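Uncharacterized protein (Pseudomonas aeruginosa UCBPP-PA14, PDB 3FD9) holds the type III secretion regulon in check as an anti-activator, disrupting self-association and DNA binding of the transcriptional activator ExsA until host-cell contact. Local coordinates at residues W122-L136 and Q165-L179. Sequence-based numbering, arbitrary orientation.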
ATOM      1  N   TRP A 122      25.201   8.265   2.703  1.00 50.83           N
ATOM      2  CA  TRP A 122      24.782   8.209   4.098  1.00 50.62           C
ATOM      3  C   TRP A 122      23.273   7.997   4.226  1.00 49.47           C
ATOM      4  O   TRP A 122      22.822   7.192   5.045  1.00 49.84           O
ATOM      5  CB  TRP A 122      25.192   9.477   4.849  1.00 50.43           C
ATOM      6  CG  TRP A 122      26.661   9.743   4.835  1.00 52.86           C
ATOM      7  CD1 TRP A 122      27.653   8.854   4.530  1.00 51.42           C
ATOM      8  CD2 TRP A 122      27.315  10.974   5.168  1.00 51.04           C
ATOM      9  NE1 TRP A 122      28.880   9.461   4.640  1.00 55.72           N
ATOM     10  CE2 TRP A 122      28.702  10.764   5.033  1.00 53.92           C
ATOM     11  CE3 TRP A 122      26.861  12.240   5.561  1.00 49.17           C
ATOM     12  CZ2 TRP A 122      29.640  11.765   5.273  1.00 58.38           C
ATOM     13  CZ3 TRP A 122      27.794  13.236   5.800  1.00 52.10           C
ATOM     14  CH2 TRP A 122      29.168  12.993   5.656  1.00 56.18           C
ATOM     15  N   ARG A 123      22.501   8.725   3.419  1.00 47.76           N
ATOM     16  CA  ARG A 123      21.046   8.681   3.506  1.00 45.80           C
ATOM     17  C   ARG A 123      20.504   7.283   3.303  1.00 47.15           C
ATOM     18  O   ARG A 123      19.761   6.771   4.147  1.00 45.78           O
ATOM     19  CB  ARG A 123      20.398   9.642   2.506  1.00 45.08           C
ATOM     20  CG  ARG A 123      20.542  11.102   2.898  1.00 42.94           C
ATOM     21  CD  ARG A 123      19.724  12.022   2.021  1.00 37.47           C
ATOM     22  NE  ARG A 123      19.967  13.419   2.379  1.00 45.03           N
ATOM     23  CZ  ARG A 123      19.663  13.953   3.561  1.00 47.51           C
ATOM     24  NH1 ARG A 123      19.102  13.205   4.507  1.00 51.81           N
ATOM     25  NH2 ARG A 123      19.921  15.233   3.803  1.00 41.37           N
ATOM     26  N   LEU A 124      20.870   6.661   2.186  1.00 71.07           N
ATOM     27  CA  LEU A 124      20.366   5.327   1.891  1.00 72.58           C
ATOM     28  C   LEU A 124      20.885   4.324   2.913  1.00 72.92           C
ATOM     29  O   LEU A 124      20.181   3.388   3.281  1.00 74.50           O
ATOM     30  CB  LEU A 124      20.705   4.902   0.462  1.00 75.12           C
ATOM     31  CG  LEU A 124      22.161   4.652   0.088  1.00 81.85           C
ATOM     32  CD1 LEU A 124      22.560   3.225   0.430  1.00 89.48           C
ATOM     33  CD2 LEU A 124      22.359   4.918  -1.397  1.00 89.80           C
ATOM     34  N   SER A 125      22.107   4.532   3.386  1.00 48.58           N
ATOM     35  CA  SER A 125      22.650   3.678   4.435  1.00 49.35           C
ATOM     36  C   SER A 125      21.739   3.695   5.654  1.00 47.47           C
ATOM     37  O   SER A 125      21.543   2.669   6.305  1.00 48.52           O
ATOM     38  CB  SER A 125      24.064   4.111   4.825  1.00 51.75           C
ATOM     39  OG  SER A 125      24.979   3.889   3.765  1.00 53.71           O
ATOM     40  N   LEU A 126      21.187   4.863   5.967  1.00 55.38           N
ATOM     41  CA  LEU A 126      20.202   4.959   7.035  1.00 54.65           C
ATOM     42  C   LEU A 126      19.016   4.064   6.719  1.00 54.78           C
ATOM     43  O   LEU A 126      18.573   3.286   7.564  1.00 56.29           O
ATOM     44  CB  LEU A 126      19.725   6.397   7.223  1.00 53.16           C
ATOM     45  CG  LEU A 126      20.449   7.192   8.307  1.00 56.51           C
ATOM     46  CD1 LEU A 126      19.687   8.471   8.622  1.00 58.66           C
ATOM     47  CD2 LEU A 126      20.619   6.342   9.558  1.00 56.42           C
ATOM     48  N   VAL A 127      18.509   4.177   5.496  1.00 44.15           N
ATOM     49  CA  VAL A 127      17.367   3.386   5.073  1.00 42.01           C
ATOM     50  C   VAL A 127      17.615   1.909   5.342  1.00 43.91           C
ATOM     51  O   VAL A 127      16.764   1.223   5.907  1.00 45.07           O
ATOM     52  CB  VAL A 127      17.058   3.591   3.585  1.00 41.74           C
ATOM     53  CG1 VAL A 127      15.950   2.642   3.142  1.00 44.44           C
ATOM     54  CG2 VAL A 127      16.658   5.039   3.321  1.00 38.24           C
ATOM     55  N   GLU A 128      18.787   1.423   4.950  1.00 50.89           N
ATOM     56  CA  GLU A 128      19.124   0.019   5.151  1.00 54.52           C
ATOM     57  C   GLU A 128      19.360  -0.279   6.621  1.00 55.02           C
ATOM     58  O   GLU A 128      19.170  -1.407   7.079  1.00 55.91           O
ATOM     59  CB  GLU A 128      20.352  -0.360   4.327  1.00 56.24           C
ATOM     60  CG  GLU A 128      20.094  -0.351   2.834  1.00 63.53           C
ATOM     61  CD  GLU A 128      21.362  -0.540   2.022  1.00 77.12           C
ATOM     62  OE1 GLU A 128      22.332  -1.131   2.552  1.00 80.29           O
ATOM     63  OE2 GLU A 128      21.385  -0.099   0.851  1.00 81.77           O
ATOM     64  N   LEU A 129      19.779   0.743   7.356  1.00 60.46           N
ATOM     65  CA  LEU A 129      20.023   0.601   8.783  1.00 62.24           C
ATOM     66  C   LEU A 129      18.710   0.583   9.550  1.00 62.72           C
ATOM     67  O   LEU A 129      18.605  -0.049  10.598  1.00 64.28           O
ATOM     68  CB  LEU A 129      20.919   1.729   9.294  1.00 61.49           C
ATOM     69  CG  LEU A 129      22.418   1.510   9.109  1.00 60.89           C
ATOM     70  CD1 LEU A 129      23.204   2.514   9.929  1.00 61.30           C
ATOM     71  CD2 LEU A 129      22.772   0.096   9.519  1.00 62.30           C
ATOM     72  N   GLU A 130      17.712   1.282   9.022  1.00 81.00           N
ATOM     73  CA  GLU A 130      16.393   1.311   9.629  1.00 81.57           C
ATOM     74  C   GLU A 130      15.744  -0.056   9.441  1.00 81.90           C
ATOM     75  O   GLU A 130      15.232  -0.653  10.386  1.00 83.52           O
ATOM     76  CB  GLU A 130      15.541   2.399   8.977  1.00 81.38           C
ATOM     77  CG  GLU A 130      14.499   3.021   9.902  1.00 90.99           C
ATOM     78  CD  GLU A 130      15.095   4.049  10.859  1.00100.37           C
ATOM     79  OE1 GLU A 130      14.766   4.004  12.066  1.00102.33           O
ATOM     80  OE2 GLU A 130      15.895   4.897  10.403  1.00102.25           O
ATOM     81  N   THR A 131      15.776  -0.545   8.206  1.00 48.44           N
ATOM     82  CA  THR A 131      15.314  -1.889   7.877  1.00 49.32           C
ATOM     83  C   THR A 131      15.935  -2.961   8.779  1.00 51.74           C
ATOM     84  O   THR A 131      15.223  -3.753   9.388  1.00 53.15           O
ATOM     85  CB  THR A 131      15.652  -2.230   6.416  1.00 49.29           C
ATOM     86  OG1 THR A 131      15.020  -1.284   5.547  1.00 47.79           O
ATOM     87  CG2 THR A 131      15.187  -3.640   6.069  1.00 51.02           C
ATOM     88  N   GLN A 132      17.261  -2.995   8.847  1.00 62.32           N
ATOM     89  CA  GLN A 132      17.954  -3.945   9.708  1.00 65.80           C
ATOM     90  C   GLN A 132      17.457  -3.804  11.135  1.00 66.42           C
ATOM     91  O   GLN A 132      17.348  -4.784  11.870  1.00 68.75           O
ATOM     92  CB  GLN A 132      19.468  -3.714   9.660  1.00 68.22           C
ATOM     93  CG  GLN A 132      20.258  -4.363  10.806  1.00 72.27           C
ATOM     94  CD  GLN A 132      20.427  -5.871  10.646  1.00 79.27           C
ATOM     95  OE1 GLN A 132      19.804  -6.494   9.784  1.00 81.65           O
ATOM     96  NE2 GLN A 132      21.281  -6.461  11.479  1.00 85.83           N
ATOM     97  N   SER A 133      17.153  -2.572  11.521  1.00 64.67           N
ATOM     98  CA  SER A 133      16.643  -2.292  12.856  1.00 65.82           C
ATOM     99  C   SER A 133      15.265  -2.918  13.026  1.00 67.23           C
ATOM    100  O   SER A 133      15.029  -3.679  13.964  1.00 68.36           O
ATOM    101  CB  SER A 133      16.569  -0.786  13.084  1.00 63.09           C
ATOM    102  OG  SER A 133      16.289  -0.496  14.439  1.00 67.34           O
ATOM    103  N   ARG A 134      14.363  -2.590  12.105  1.00 92.12           N
ATOM    104  CA  ARG A 134      13.021  -3.150  12.095  1.00 94.78           C
ATOM    105  C   ARG A 134      13.104  -4.662  12.157  1.00 98.29           C
ATOM    106  O   ARG A 134      12.440  -5.301  12.971  1.00101.30           O
ATOM    107  CB  ARG A 134      12.281  -2.734  10.826  1.00 93.23           C
ATOM    108  CG  ARG A 134      10.770  -2.742  10.957  1.00 99.26           C
ATOM    109  CD  ARG A 134      10.234  -1.366  11.347  1.00104.62           C
ATOM    110  NE  ARG A 134      11.159  -0.610  12.196  1.00109.49           N
ATOM    111  CZ  ARG A 134      11.157  -0.636  13.528  1.00111.21           C
ATOM    112  NH1 ARG A 134      10.275  -1.384  14.181  1.00111.25           N
ATOM    113  NH2 ARG A 134      12.039   0.088  14.207  1.00109.64           N
ATOM    114  N   GLN A 135      13.937  -5.230  11.291  1.00 82.37           N
ATOM    115  CA  GLN A 135      14.117  -6.675  11.214  1.00 85.25           C
ATOM    116  C   GLN A 135      14.486  -7.285  12.557  1.00 87.47           C
ATOM    117  O   GLN A 135      14.029  -8.374  12.900  1.00 89.29           O
ATOM    118  CB  GLN A 135      15.173  -7.029  10.163  1.00 85.77           C
ATOM    119  CG  GLN A 135      14.662  -6.910   8.747  1.00 84.29           C
ATOM    120  CD  GLN A 135      13.333  -7.614   8.575  1.00 85.80           C
ATOM    121  OE1 GLN A 135      13.107  -8.684   9.148  1.00 83.75           O
ATOM    122  NE2 GLN A 135      12.438  -7.016   7.792  1.00 87.42           N
ATOM    123  N   LEU A 136      15.314  -6.578  13.315  1.00 83.95           N
ATOM    124  CA  LEU A 136      15.726  -7.058  14.626  1.00 88.45           C
ATOM    125  C   LEU A 136      14.581  -6.990  15.641  1.00 90.04           C
ATOM    126  O   LEU A 136      14.548  -7.766  16.594  1.00 92.43           O
ATOM    127  CB  LEU A 136      16.941  -6.276  15.132  1.00 87.97           C
ATOM    128  CG  LEU A 136      18.260  -6.451  14.377  1.00 88.74           C
ATOM    129  CD1 LEU A 136      19.313  -5.502  14.927  1.00 89.63           C
ATOM    130  CD2 LEU A 136      18.744  -7.887  14.455  1.00 91.97           C
ATOM    131  N   GLN A 165      21.332  -4.984  17.805  1.00 90.16           N
ATOM    132  CA  GLN A 165      20.508  -3.786  17.865  1.00 88.30           C
ATOM    133  C   GLN A 165      21.335  -2.610  18.372  1.00 87.05           C
ATOM    134  O   GLN A 165      21.242  -1.501  17.847  1.00 83.00           O
ATOM    135  CB  GLN A 165      19.285  -4.010  18.756  1.00 89.55           C
ATOM    136  CG  GLN A 165      18.266  -2.882  18.700  1.00 91.35           C
ATOM    137  CD  GLN A 165      17.532  -2.816  17.371  1.00 97.32           C
ATOM    138  OE1 GLN A 165      16.801  -3.738  17.007  1.00102.28           O
ATOM    139  NE2 GLN A 165      17.716  -1.717  16.645  1.00 94.64           N
ATOM    140  N   ALA A 166      22.151  -2.864  19.392  1.00 74.14           N
ATOM    141  CA  ALA A 166      23.046  -1.846  19.934  1.00 74.28           C
ATOM    142  C   ALA A 166      23.965  -1.294  18.847  1.00 73.39           C
ATOM    143  O   ALA A 166      23.979  -0.094  18.590  1.00 71.30           O
ATOM    144  CB  ALA A 166      23.864  -2.411  21.093  1.00 76.83           C
ATOM    145  N   ARG A 167      24.731  -2.177  18.214  1.00 96.67           N
ATOM    146  CA  ARG A 167      25.613  -1.785  17.123  1.00 96.73           C
ATOM    147  C   ARG A 167      24.844  -0.975  16.089  1.00 93.16           C
ATOM    148  O   ARG A 167      25.196   0.166  15.790  1.00 92.19           O
ATOM    149  CB  ARG A 167      26.236  -3.018  16.465  1.00 99.34           C
ATOM    150  CG  ARG A 167      26.936  -2.737  15.142  1.00104.17           C
ATOM    151  CD  ARG A 167      28.135  -1.809  15.308  1.00111.03           C
ATOM    152  NE  ARG A 167      29.127  -2.347  16.237  1.00118.48           N
ATOM    153  CZ  ARG A 167      29.386  -1.837  17.438  1.00121.87           C
ATOM    154  NH1 ARG A 167      28.732  -0.762  17.859  1.00120.71           N
ATOM    155  NH2 ARG A 167      30.304  -2.397  18.217  1.00121.83           N
ATOM    156  N   THR A 168      23.789  -1.571  15.548  1.00 65.99           N
ATOM    157  CA  THR A 168      22.952  -0.895  14.569  1.00 62.42           C
ATOM    158  C   THR A 168      22.614   0.498  15.066  1.00 61.66           C
ATOM    159  O   THR A 168      22.699   1.467  14.321  1.00 59.99           O
ATOM    160  CB  THR A 168      21.651  -1.674  14.300  1.00 61.47           C
ATOM    161  OG1 THR A 168      21.961  -2.910  13.646  1.00 60.00           O
ATOM    162  CG2 THR A 168      20.724  -0.859  13.413  1.00 57.94           C
ATOM    163  N   GLN A 169      22.254   0.588  16.341  1.00 93.69           N
ATOM    164  CA  GLN A 169      21.870   1.855  16.943  1.00 93.61           C
ATOM    165  C   GLN A 169      23.030   2.846  16.956  1.00 93.25           C
ATOM    166  O   GLN A 169      22.832   4.048  16.776  1.00 91.77           O
ATOM    167  CB  GLN A 169      21.362   1.629  18.368  1.00 96.34           C
ATOM    168  CG  GLN A 169      20.219   2.540  18.773  1.00100.33           C
ATOM    169  CD  GLN A 169      18.994   2.360  17.892  1.00105.69           C
ATOM    170  OE1 GLN A 169      18.956   2.834  16.752  1.00103.28           O
ATOM    171  NE2 GLN A 169      17.979   1.679  18.421  1.00106.68           N
ATOM    172  N   GLU A 170      24.240   2.338  17.173  1.00 97.01           N
ATOM    173  CA  GLU A 170      25.422   3.189  17.242  1.00 97.81           C
ATOM    174  C   GLU A 170      25.658   3.882  15.913  1.00 96.00           C
ATOM    175  O   GLU A 170      25.833   5.096  15.859  1.00 96.51           O
ATOM    176  CB  GLU A 170      26.667   2.378  17.613  1.00101.06           C
ATOM    177  CG  GLU A 170      26.490   1.420  18.784  1.00107.06           C
ATOM    178  CD  GLU A 170      26.401   2.121  20.130  1.00111.66           C
ATOM    179  OE1 GLU A 170      26.023   3.314  20.167  1.00111.32           O
ATOM    180  OE2 GLU A 170      26.707   1.472  21.156  1.00114.47           O
ATOM    181  N   GLN A 171      25.667   3.101  14.838  1.00 68.87           N
ATOM    182  CA  GLN A 171      25.961   3.654  13.525  1.00 67.18           C
ATOM    183  C   GLN A 171      24.877   4.598  13.043  1.00 63.78           C
ATOM    184  O   GLN A 171      25.157   5.551  12.327  1.00 64.38           O
ATOM    185  CB  GLN A 171      26.241   2.555  12.496  1.00 68.14           C
ATOM    186  CG  GLN A 171      25.454   1.280  12.680  1.00 70.16           C
ATOM    187  CD  GLN A 171      26.188   0.079  12.108  1.00 73.89           C
ATOM    188  OE1 GLN A 171      25.572  -0.869  11.613  1.00 76.80           O
ATOM    189  NE2 GLN A 171      27.516   0.117  12.168  1.00 72.19           N
ATOM    190  N   VAL A 172      23.636   4.346  13.435  1.00 58.37           N
ATOM    191  CA  VAL A 172      22.574   5.292  13.129  1.00 54.62           C
ATOM    192  C   VAL A 172      22.914   6.636  13.779  1.00 53.96           C
ATOM    193  O   VAL A 172      22.823   7.686  13.142  1.00 52.13           O
ATOM    194  CB  VAL A 172      21.186   4.789  13.593  1.00 53.95           C
ATOM    195  CG1 VAL A 172      20.178   5.926  13.607  1.00 51.51           C
ATOM    196  CG2 VAL A 172      20.699   3.676  12.688  1.00 53.49           C
ATOM    197  N   ALA A 173      23.330   6.595  15.041  1.00 63.69           N
ATOM    198  CA  ALA A 173      23.713   7.806  15.754  1.00 63.66           C
ATOM    199  C   ALA A 173      24.800   8.563  15.006  1.00 63.79           C
ATOM    200  O   ALA A 173      24.754   9.790  14.909  1.00 64.01           O
ATOM    201  CB  ALA A 173      24.179   7.470  17.160  1.00 65.85           C
ATOM    202  N   GLU A 174      25.779   7.828  14.485  1.00 64.75           N
ATOM    203  CA  GLU A 174      26.880   8.437  13.746  1.00 64.91           C
ATOM    204  C   GLU A 174      26.388   9.049  12.440  1.00 60.70           C
ATOM    205  O   GLU A 174      26.548  10.248  12.210  1.00 59.99           O
ATOM    206  CB  GLU A 174      27.983   7.417  13.467  1.00 66.86           C
ATOM    207  CG  GLU A 174      28.988   7.885  12.426  1.00 75.56           C
ATOM    208  CD  GLU A 174      30.129   6.902  12.220  1.00 87.36           C
ATOM    209  OE1 GLU A 174      30.347   6.037  13.099  1.00 90.99           O
ATOM    210  OE2 GLU A 174      30.813   6.998  11.176  1.00 92.85           O
ATOM    211  N   LEU A 175      25.800   8.217  11.587  1.00 53.32           N
ATOM    212  CA  LEU A 175      25.218   8.690  10.337  1.00 50.76           C
ATOM    213  C   LEU A 175      24.349   9.923  10.576  1.00 48.53           C
ATOM    214  O   LEU A 175      24.561  10.973   9.969  1.00 47.24           O
ATOM    215  CB  LEU A 175      24.390   7.590   9.677  1.00 49.59           C
ATOM    216  CG  LEU A 175      25.105   6.592   8.764  1.00 53.74           C
ATOM    217  CD1 LEU A 175      25.837   7.324   7.650  1.00 54.34           C
ATOM    218  CD2 LEU A 175      26.064   5.714   9.548  1.00 61.24           C
ATOM    219  N   ALA A 176      23.371   9.794  11.464  1.00 49.55           N
ATOM    220  CA  ALA A 176      22.506  10.919  11.802  1.00 48.39           C
ATOM    221  C   ALA A 176      23.326  12.128  12.232  1.00 50.77           C
ATOM    222  O   ALA A 176      22.900  13.266  12.058  1.00 51.63           O
ATOM    223  CB  ALA A 176      21.526  10.528  12.894  1.00 47.76           C
ATOM    224  N   GLY A 177      24.505  11.876  12.796  1.00 49.41           N
ATOM    225  CA  GLY A 177      25.381  12.945  13.238  1.00 50.57           C
ATOM    226  C   GLY A 177      25.977  13.699  12.069  1.00 51.41           C
ATOM    227  O   GLY A 177      25.860  14.924  11.984  1.00 51.23           O
ATOM    228  N   LYS A 178      26.614  12.961  11.164  1.00 57.11           N
ATOM    229  CA  LYS A 178      27.205  13.544   9.965  1.00 59.69           C
ATOM    230  C   LYS A 178      26.163  14.322   9.168  1.00 59.31           C
ATOM    231  O   LYS A 178      26.443  15.400   8.643  1.00 60.74           O
ATOM    232  CB  LYS A 178      27.798  12.453   9.080  1.00 60.03           C
ATOM    233  CG  LYS A 178      28.926  11.652   9.704  1.00 68.13           C
ATOM    234  CD  LYS A 178      29.339  10.517   8.766  1.00 76.85           C
ATOM    235  CE  LYS A 178      30.600   9.802   9.230  1.00 83.58           C
ATOM    236  NZ  LYS A 178      30.972   8.712   8.285  1.00 85.17           N
ATOM    237  N   LEU A 179      24.960  13.766   9.078  1.00 52.87           N
ATOM    238  CA  LEU A 179      23.898  14.370   8.292  1.00 52.65           C
ATOM    239  C   LEU A 179      23.353  15.618   8.966  1.00 55.10           C
ATOM    240  O   LEU A 179      22.894  16.547   8.298  1.00 57.09           O
ATOM    241  CB  LEU A 179      22.769  13.367   8.063  1.00 50.04           C
ATOM    242  CG  LEU A 179      23.051  12.227   7.084  1.00 50.43           C
ATOM    243  CD1 LEU A 179      22.148  11.047   7.363  1.00 53.71           C
ATOM    244  CD2 LEU A 179      22.881  12.693   5.650  1.00 51.18           C
TER
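Trp122 and Lys178 meet near one end of an antiparallel helical hairpin, built from helices 119-147 and 157-189, that projects as a long arm from the rest of ExsD. The axes of 122-136 and 165-179 come within 9.9 Å of each other, their N-to-C directions 154° apart. The indole lies with one face against the aliphatic part of Lys178, which crosses it at about a right angle: Lys178 CB makes a CH-pi contact 3.7 Å from the centroid of the Trp122 six-membered ring, and Lys178 CD sits over the same face nearer the rim. The lysine chain runs extended past the ring, and Lys178 NZ forms a salt bridge with Glu174 OE2 at 3.4 Å, its hydrogen bond weak. Trp122 CB rests 3.6 Å from Leu175 CD1. Leu179 CD2 comes to the ring edge and also lies over the guanidinium face of Arg123, 3.9 Å above its plane.

Farther along, Leu126 reaches Leu179 tip to tip, CD1 to CD1 at 3.8 Å, while its other methyl, CD2, rests on Val172 CG1 and Leu175 CB. Leu129 continues the apolar seam, with CD1 against Val172 CG2 and CD2 near Gln171 OE1. Next, Thr168 is a knob in the hole formed by Leu129, Gln132, Ser133 and Leu136. With CG2 anti to the backbone N, Thr168 CG2 lies 3.6 Å from Leu129 O, and OG1 bonds back to Cys164 O within its own helix.

At the Gln165 end the seam turns polar. A bend at chi2 (70°) brings the amide back across to Ser133 and Leu136, where Gln165 NE2 donates to Ser133 OG at 2.9 Å, the hydroxyl oxygen lying close to the amide plane.

In the assembly, Leu129, Gln132 and Leu136 also pack on Arg145 and Phe142 of a second subunit, so this part of the hairpin contributes to a subunit interface. Back at the Trp122 end, the guanidinium beneath Leu179 is held by a salt bridge from Arg123 NH2 to Glu112 OE2.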